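Long-range contact in formylmethanofuran--tetrahydromethanopterin formyltransferase (Methanosarcina barkeri, PDB 1M5S), which catalyses the reversible transfer of a formyl group from formylmethanofuran to tetrahydromethanopterin, an early step of methanogenesis from carbon dioxide: residues E254-K266 with K285-F297. Residues are numbered along the deposited sequence; the frame is centred on the assembly and turned at random.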
ATOM      1  N   GLU A 254      28.473   7.677 -12.403  1.00 31.28           N
ATOM      2  CA  GLU A 254      27.921   8.861 -13.054  1.00 32.42           C
ATOM      3  C   GLU A 254      26.813   8.505 -14.031  1.00 32.31           C
ATOM      4  O   GLU A 254      25.823   9.227 -14.140  1.00 36.14           O
ATOM      5  CB  GLU A 254      29.020   9.624 -13.791  1.00 38.30           C
ATOM      6  CG  GLU A 254      29.742  10.642 -12.923  1.00 31.40           C
ATOM      7  CD  GLU A 254      30.773  11.452 -13.697  1.00 51.45           C
ATOM      8  OE1 GLU A 254      30.409  12.096 -14.711  1.00 50.34           O
ATOM      9  OE2 GLU A 254      31.948  11.451 -13.276  1.00 50.33           O
ATOM     10  N   GLU A 255      26.975   7.373 -14.711  1.00 21.14           N
ATOM     11  CA  GLU A 255      26.014   6.915 -15.715  1.00 31.52           C
ATOM     12  C   GLU A 255      24.641   6.633 -15.104  1.00 31.96           C
ATOM     13  O   GLU A 255      23.610   6.894 -15.728  1.00 27.34           O
ATOM     14  CB  GLU A 255      26.535   5.654 -16.414  1.00 33.27           C
ATOM     15  CG  GLU A 255      27.893   5.832 -17.096  1.00 53.34           C
ATOM     16  CD  GLU A 255      29.065   5.365 -16.227  1.00 62.81           C
ATOM     17  OE1 GLU A 255      29.485   6.107 -15.307  1.00 60.20           O
ATOM     18  OE2 GLU A 255      29.585   4.256 -16.480  1.00 67.43           O
ATOM     19  N   SER A 256      24.643   6.131 -13.870  1.00 31.03           N
ATOM     20  CA  SER A 256      23.420   5.752 -13.177  1.00 35.13           C
ATOM     21  C   SER A 256      22.694   6.987 -12.676  1.00 32.35           C
ATOM     22  O   SER A 256      21.469   7.062 -12.758  1.00 32.24           O
ATOM     23  CB  SER A 256      23.736   4.826 -12.002  1.00 34.97           C
ATOM     24  OG  SER A 256      24.244   3.586 -12.464  1.00 41.18           O
ATOM     25  N   ILE A 257      23.454   7.955 -12.169  1.00 28.53           N
ATOM     26  CA  ILE A 257      22.885   9.230 -11.766  1.00 33.88           C
ATOM     27  C   ILE A 257      22.229   9.911 -12.962  1.00 32.97           C
ATOM     28  O   ILE A 257      21.113  10.416 -12.859  1.00 21.19           O
ATOM     29  CB  ILE A 257      23.953  10.167 -11.195  1.00 30.37           C
ATOM     30  CG1 ILE A 257      24.713   9.468 -10.066  1.00 39.62           C
ATOM     31  CG2 ILE A 257      23.303  11.458 -10.716  1.00 35.00           C
ATOM     32  CD1 ILE A 257      24.298   9.884  -8.689  1.00 30.57           C
ATOM     33  N   LYS A 258      22.893   9.859 -14.113  1.00 32.21           N
ATOM     34  CA  LYS A 258      22.365  10.484 -15.322  1.00 32.07           C
ATOM     35  C   LYS A 258      21.103   9.791 -15.803  1.00 29.13           C
ATOM     36  O   LYS A 258      20.130  10.448 -16.168  1.00 28.35           O
ATOM     37  CB  LYS A 258      23.415  10.480 -16.434  1.00 31.15           C
ATOM     38  CG  LYS A 258      24.487  11.536 -16.240  1.00 24.99           C
ATOM     39  CD  LYS A 258      25.670  11.353 -17.181  1.00 31.49           C
ATOM     40  CE  LYS A 258      26.818  12.272 -16.764  1.00 36.16           C
ATOM     41  NZ  LYS A 258      27.940  12.275 -17.742  1.00 50.22           N
ATOM     42  N   ALA A 259      21.120   8.463 -15.791  1.00 25.28           N
ATOM     43  CA  ALA A 259      19.947   7.683 -16.162  1.00 30.92           C
ATOM     44  C   ALA A 259      18.754   8.059 -15.283  1.00 22.26           C
ATOM     45  O   ALA A 259      17.630   8.177 -15.776  1.00 27.61           O
ATOM     46  CB  ALA A 259      20.248   6.192 -16.040  1.00 30.08           C
ATOM     47  N   ALA A 260      19.027   8.316 -14.005  1.00 23.32           N
ATOM     48  CA  ALA A 260      17.989   8.641 -13.030  1.00 27.04           C
ATOM     49  C   ALA A 260      17.467  10.064 -13.215  1.00 28.92           C
ATOM     50  O   ALA A 260      16.264  10.294 -13.168  1.00 23.79           O
ATOM     51  CB  ALA A 260      18.520   8.451 -11.608  1.00 27.58           C
ATOM     52  N   MET A 261      18.375  11.016 -13.413  1.00 25.01           N
ATOM     53  CA  MET A 261      17.996  12.405 -13.670  1.00 20.12           C
ATOM     54  C   MET A 261      17.170  12.525 -14.947  1.00 24.20           C
ATOM     55  O   MET A 261      16.121  13.171 -14.960  1.00 23.35           O
ATOM     56  CB  MET A 261      19.244  13.282 -13.780  1.00 20.32           C
ATOM     57  CG  MET A 261      20.015  13.407 -12.476  1.00 25.14           C
ATOM     58  SD  MET A 261      21.517  14.406 -12.607  1.00 28.67           S
ATOM     59  CE  MET A 261      20.841  16.025 -12.798  1.00 28.32           C
ATOM     60  N   LYS A 262      17.597  11.821 -15.990  1.00 19.04           N
ATOM     61  CA  LYS A 262      16.905  11.857 -17.267  1.00 24.74           C
ATOM     62  C   LYS A 262      15.500  11.240 -17.166  1.00 18.88           C
ATOM     63  O   LYS A 262      14.516  11.863 -17.573  1.00 21.89           O
ATOM     64  CB  LYS A 262      17.734  11.129 -18.330  1.00 24.94           C
ATOM     65  CG  LYS A 262      17.116  11.113 -19.722  1.00 28.55           C
ATOM     66  CD  LYS A 262      18.014  10.396 -20.702  1.00 32.97           C
ATOM     67  CE  LYS A 262      17.363  10.286 -22.060  1.00 38.26           C
ATOM     68  NZ  LYS A 262      18.290   9.690 -23.056  1.00 50.39           N
ATOM     69  N   ALA A 263      15.413  10.029 -16.613  1.00 21.96           N
ATOM     70  CA  ALA A 263      14.134   9.330 -16.466  1.00 24.37           C
ATOM     71  C   ALA A 263      13.196  10.098 -15.542  1.00 22.80           C
ATOM     72  O   ALA A 263      11.999  10.251 -15.830  1.00 20.19           O
ATOM     73  CB  ALA A 263      14.362   7.922 -15.926  1.00 23.54           C
ATOM     74  N   GLY A 264      13.768  10.654 -14.478  1.00 18.75           N
ATOM     75  CA  GLY A 264      12.987  11.415 -13.518  1.00 24.87           C
ATOM     76  C   GLY A 264      12.418  12.688 -14.110  1.00 27.83           C
ATOM     77  O   GLY A 264      11.263  13.034 -13.846  1.00 18.32           O
ATOM     78  N   ILE A 265      13.223  13.384 -14.916  1.00 20.83           N
ATOM     79  CA  ILE A 265      12.788  14.614 -15.566  1.00 21.07           C
ATOM     80  C   ILE A 265      11.716  14.307 -16.605  1.00 19.50           C
ATOM     81  O   ILE A 265      10.694  14.984 -16.660  1.00 18.72           O
ATOM     82  CB  ILE A 265      13.982  15.354 -16.233  1.00 20.34           C
ATOM     83  CG1 ILE A 265      14.803  16.079 -15.161  1.00 21.18           C
ATOM     84  CG2 ILE A 265      13.480  16.365 -17.274  1.00 18.46           C
ATOM     85  CD1 ILE A 265      16.155  16.551 -15.636  1.00 26.43           C
ATOM     86  N   LYS A 266      11.906  13.224 -17.357  1.00 19.51           N
ATOM     87  CA  LYS A 266      10.968  12.859 -18.420  1.00 21.66           C
ATOM     88  C   LYS A 266       9.610  12.419 -17.867  1.00 25.19           C
ATOM     89  O   LYS A 266       8.583  12.585 -18.526  1.00 21.78           O
ATOM     90  CB  LYS A 266      11.561  11.751 -19.297  1.00 22.75           C
ATOM     91  CG  LYS A 266      12.843  12.159 -20.014  1.00 33.83           C
ATOM     92  CD  LYS A 266      12.748  11.927 -21.504  1.00 43.60           C
ATOM     93  CE  LYS A 266      12.798  10.455 -21.850  1.00 42.22           C
ATOM     94  NZ  LYS A 266      12.639  10.251 -23.314  1.00 50.52           N
ATOM     95  N   LYS A 285      32.063  25.231  -7.168  1.00 61.58           N
ATOM     96  CA  LYS A 285      33.151  25.414  -6.208  1.00 69.39           C
ATOM     97  C   LYS A 285      33.037  24.541  -4.957  1.00 68.87           C
ATOM     98  O   LYS A 285      33.692  24.814  -3.951  1.00 70.49           O
ATOM     99  CB  LYS A 285      33.246  26.890  -5.790  1.00 71.22           C
ATOM    100  CG  LYS A 285      33.643  27.844  -6.915  1.00 77.32           C
ATOM    101  CD  LYS A 285      34.982  27.465  -7.561  1.00 79.17           C
ATOM    102  CE  LYS A 285      34.827  27.199  -9.058  1.00 81.28           C
ATOM    103  NZ  LYS A 285      33.993  28.234  -9.738  1.00 81.41           N
ATOM    104  N   LEU A 286      32.259  23.464  -5.032  1.00 64.87           N
ATOM    105  CA  LEU A 286      32.033  22.616  -3.862  1.00 64.01           C
ATOM    106  C   LEU A 286      32.096  21.111  -4.137  1.00 64.12           C
ATOM    107  O   LEU A 286      32.439  20.332  -3.248  1.00 62.11           O
ATOM    108  CB  LEU A 286      30.690  22.956  -3.211  1.00 67.03           C
ATOM    109  CG  LEU A 286      30.726  23.768  -1.912  1.00 68.77           C
ATOM    110  CD1 LEU A 286      30.380  25.220  -2.197  1.00 73.90           C
ATOM    111  CD2 LEU A 286      29.746  23.177  -0.909  1.00 72.13           C
ATOM    112  N   GLY A 287      31.747  20.702  -5.352  1.00 59.51           N
ATOM    113  CA  GLY A 287      31.693  19.285  -5.661  1.00 52.16           C
ATOM    114  C   GLY A 287      32.329  18.939  -6.989  1.00 51.54           C
ATOM    115  O   GLY A 287      32.207  19.691  -7.955  1.00 56.57           O
ATOM    116  N   LYS A 288      32.921  17.750  -7.061  1.00 49.97           N
ATOM    117  CA  LYS A 288      33.684  17.318  -8.231  1.00 53.22           C
ATOM    118  C   LYS A 288      32.824  17.051  -9.474  1.00 51.41           C
ATOM    119  O   LYS A 288      33.261  17.283 -10.605  1.00 50.19           O
ATOM    120  CB  LYS A 288      34.494  16.059  -7.889  1.00 60.66           C
ATOM    121  CG  LYS A 288      35.338  15.535  -9.046  1.00 68.45           C
ATOM    122  CD  LYS A 288      35.316  14.013  -9.123  1.00 74.52           C
ATOM    123  CE  LYS A 288      35.660  13.519 -10.532  1.00 75.94           C
ATOM    124  NZ  LYS A 288      34.652  13.939 -11.559  1.00 73.11           N
ATOM    125  N   TYR A 289      31.602  16.570  -9.254  1.00 46.83           N
ATOM    126  CA  TYR A 289      30.777  16.032 -10.333  1.00 49.41           C
ATOM    127  C   TYR A 289      29.767  17.054 -10.869  1.00 46.30           C
ATOM    128  O   TYR A 289      29.077  17.728 -10.100  1.00 44.55           O
ATOM    129  CB  TYR A 289      30.052  14.766  -9.854  1.00 51.83           C
ATOM    130  CG  TYR A 289      30.976  13.664  -9.366  1.00 50.20           C
ATOM    131  CD1 TYR A 289      31.256  13.510  -8.007  1.00 48.72           C
ATOM    132  CD2 TYR A 289      31.579  12.780 -10.266  1.00 50.50           C
ATOM    133  CE1 TYR A 289      32.117  12.506  -7.554  1.00 45.61           C
ATOM    134  CE2 TYR A 289      32.442  11.770  -9.827  1.00 50.31           C
ATOM    135  CZ  TYR A 289      32.706  11.640  -8.470  1.00 48.88           C
ATOM    136  OH  TYR A 289      33.551  10.643  -8.031  1.00 49.77           O
ATOM    137  N   GLN A 290      29.766  17.232 -12.188  1.00 48.64           N
ATOM    138  CA  GLN A 290      28.827  18.136 -12.839  1.00 47.40           C
ATOM    139  C   GLN A 290      27.931  17.371 -13.805  1.00 45.25           C
ATOM    140  O   GLN A 290      28.412  16.689 -14.723  1.00 44.72           O
ATOM    141  CB  GLN A 290      29.566  19.273 -13.570  1.00 56.85           C
ATOM    142  CG  GLN A 290      30.218  18.901 -14.912  1.00 70.08           C
ATOM    143  CD  GLN A 290      29.853  19.863 -16.044  1.00 73.85           C
ATOM    144  OE1 GLN A 290      29.605  21.051 -15.817  1.00 74.56           O
ATOM    145  NE2 GLN A 290      29.837  19.349 -17.274  1.00 70.04           N
ATOM    146  N   PHE A 291      26.633  17.396 -13.510  1.00 40.37           N
ATOM    147  CA  PHE A 291      25.636  16.737 -14.341  1.00 33.25           C
ATOM    148  C   PHE A 291      24.795  17.801 -15.025  1.00 35.45           C
ATOM    149  O   PHE A 291      23.988  18.478 -14.384  1.00 35.27           O
ATOM    150  CB  PHE A 291      24.762  15.825 -13.482  1.00 33.28           C
ATOM    151  CG  PHE A 291      25.531  14.737 -12.788  1.00 27.17           C
ATOM    152  CD1 PHE A 291      25.894  14.867 -11.449  1.00 28.34           C
ATOM    153  CD2 PHE A 291      25.901  13.586 -13.477  1.00 31.79           C
ATOM    154  CE1 PHE A 291      26.614  13.864 -10.808  1.00 27.13           C
ATOM    155  CE2 PHE A 291      26.623  12.576 -12.841  1.00 36.13           C
ATOM    156  CZ  PHE A 291      26.978  12.718 -11.502  1.00 28.38           C
ATOM    157  N   LYS A 292      25.148  18.079 -16.277  1.00 37.27           N
ATOM    158  CA  LYS A 292      24.481  19.112 -17.049  1.00 32.61           C
ATOM    159  C   LYS A 292      23.173  18.579 -17.613  1.00 24.50           C
ATOM    160  O   LYS A 292      23.151  17.571 -18.332  1.00 28.20           O
ATOM    161  CB  LYS A 292      25.390  19.619 -18.182  1.00 35.93           C
ATOM    162  CG  LYS A 292      26.354  20.726 -17.754  1.00 42.94           C
ATOM    163  CD  LYS A 292      26.954  21.459 -18.945  1.00 48.88           C
ATOM    164  N   LEU A 293      22.095  19.297 -17.314  1.00 30.35           N
ATOM    165  CA  LEU A 293      20.744  18.878 -17.666  1.00 28.99           C
ATOM    166  C   LEU A 293      20.570  18.666 -19.168  1.00 32.20           C
ATOM    167  O   LEU A 293      20.058  17.631 -19.595  1.00 27.93           O
ATOM    168  CB  LEU A 293      19.731  19.911 -17.152  1.00 29.42           C
ATOM    169  CG  LEU A 293      19.104  19.699 -15.767  1.00 33.50           C
ATOM    170  CD1 LEU A 293      20.124  19.193 -14.770  1.00 42.29           C
ATOM    171  CD2 LEU A 293      18.485  21.007 -15.287  1.00 32.46           C
ATOM    172  N   HIS A 294      21.102  19.584 -19.970  1.00 32.54           N
ATOM    173  CA  HIS A 294      20.918  19.517 -21.419  1.00 32.05           C
ATOM    174  C   HIS A 294      21.665  18.353 -22.060  1.00 32.94           C
ATOM    175  O   HIS A 294      21.297  17.883 -23.142  1.00 37.42           O
ATOM    176  CB  HIS A 294      21.355  20.832 -22.063  1.00 38.30           C
ATOM    177  CG  HIS A 294      20.335  21.930 -21.951  1.00 41.43           C
ATOM    178  ND1 HIS A 294      20.202  22.916 -22.899  1.00 35.86           N
ATOM    179  CD2 HIS A 294      19.404  22.183 -21.005  1.00 40.25           C
ATOM    180  CE1 HIS A 294      19.232  23.736 -22.545  1.00 46.00           C
ATOM    181  NE2 HIS A 294      18.727  23.315 -21.394  1.00 36.09           N
ATOM    182  N   GLU A 295      22.693  17.867 -21.374  1.00 37.32           N
ATOM    183  CA  GLU A 295      23.484  16.753 -21.876  1.00 37.57           C
ATOM    184  C   GLU A 295      22.846  15.398 -21.577  1.00 42.71           C
ATOM    185  O   GLU A 295      23.307  14.365 -22.067  1.00 37.32           O
ATOM    186  CB  GLU A 295      24.889  16.810 -21.290  1.00 47.36           C
ATOM    187  CG  GLU A 295      25.615  18.100 -21.614  1.00 56.14           C
ATOM    188  CD  GLU A 295      27.084  18.066 -21.238  1.00 60.55           C
ATOM    189  OE1 GLU A 295      27.419  17.585 -20.129  1.00 60.45           O
ATOM    190  OE2 GLU A 295      27.900  18.568 -22.041  1.00 65.71           O
ATOM    191  N   LEU A 296      21.756  15.411 -20.812  1.00 35.26           N
ATOM    192  CA  LEU A 296      21.025  14.188 -20.507  1.00 33.70           C
ATOM    193  C   LEU A 296      20.271  13.683 -21.730  1.00 33.28           C
ATOM    194  O   LEU A 296      20.132  12.478 -21.924  1.00 41.78           O
ATOM    195  CB  LEU A 296      20.048  14.427 -19.354  1.00 35.88           C
ATOM    196  CG  LEU A 296      20.665  14.825 -18.010  1.00 26.31           C
ATOM    197  CD1 LEU A 296      19.586  15.302 -17.056  1.00 35.52           C
ATOM    198  CD2 LEU A 296      21.422  13.638 -17.423  1.00 31.84           C
ATOM    199  N   PHE A 297      19.879  14.600 -22.606  1.00 37.85           N
ATOM    200  CA  PHE A 297      18.929  14.274 -23.663  1.00 44.50           C
ATOM    201  C   PHE A 297      19.550  14.233 -25.050  1.00 52.44           C
ATOM    202  O   PHE A 297      20.436  15.066 -25.335  1.00 59.62           O
ATOM    203  CB  PHE A 297      17.765  15.267 -23.625  1.00 40.39           C
ATOM    204  CG  PHE A 297      17.167  15.427 -22.255  1.00 30.51           C
ATOM    205  CD1 PHE A 297      17.531  16.503 -21.443  1.00 27.73           C
ATOM    206  CD2 PHE A 297      16.327  14.448 -21.732  1.00 31.00           C
ATOM    207  CE1 PHE A 297      17.072  16.601 -20.128  1.00 30.86           C
ATOM    208  CE2 PHE A 297      15.866  14.534 -20.420  1.00 22.66           C
ATOM    209  CZ  PHE A 297      16.240  15.613 -19.616  1.00 28.21           C
ATOM    210  OXT PHE A 297      19.170  13.324 -25.815  1.00 56.54           O
TER
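Helix 254-266 packs on strand 289-292 and the C-terminal tail of the proximal lobe, with Phe291 and Leu296 filling the seam. Two turns of the helix, from Glu254 to Met261, close round the Phe291 ring. Ile257 CG2 sits over the centre of one ring face in a CH-pi contact, 4.0 Å from the centroid and 11° off the normal. Lys258 CE meets the ring edge, 3.7 Å from Phe291 CD2. Glu254 lays its CG against the ring at a slant. Met261 makes a Met-aromatic contact from an oblique angle, its SD 3.6 Å from Phe291 CB. Its chain bends at the last torsion, and the methyl CE turns to Leu293 CD1. Replacing Phe291 with an alanine is likely to open a gap between helix and strand and leave Ile257 CG2 and Met261 SD without their aromatic partner.

The contact joins the helical and sheet layers of an alpha/beta sandwich: strand 289-292 pairs antiparallel with strand 12-26, and the helix lies over it at 32°. At its start a classic beta bulge sets Lys288 and Tyr289 opposite the single residue Ala15 of strand 12-26. Here Glu254 OE2 reaches the edge of the Tyr289 ring in its plane, 3.3 Å from Tyr289 CD2.

Past the strand, Leu296 divides its two methyls. CD1 touches Met261 CB and Ile265 CD1, while CD2 lies 3.7 Å from Lys258 O. Lys262 runs out extended, with CG anti to the backbone N (chi1 -179°). It and Phe297 slide past each other in opposite directions, Lys262 CG 3.7 Å from Phe297 CE2. Ile265 CG2 comes obliquely to Phe297 CZ, and Lys266 CG meets the ring edge.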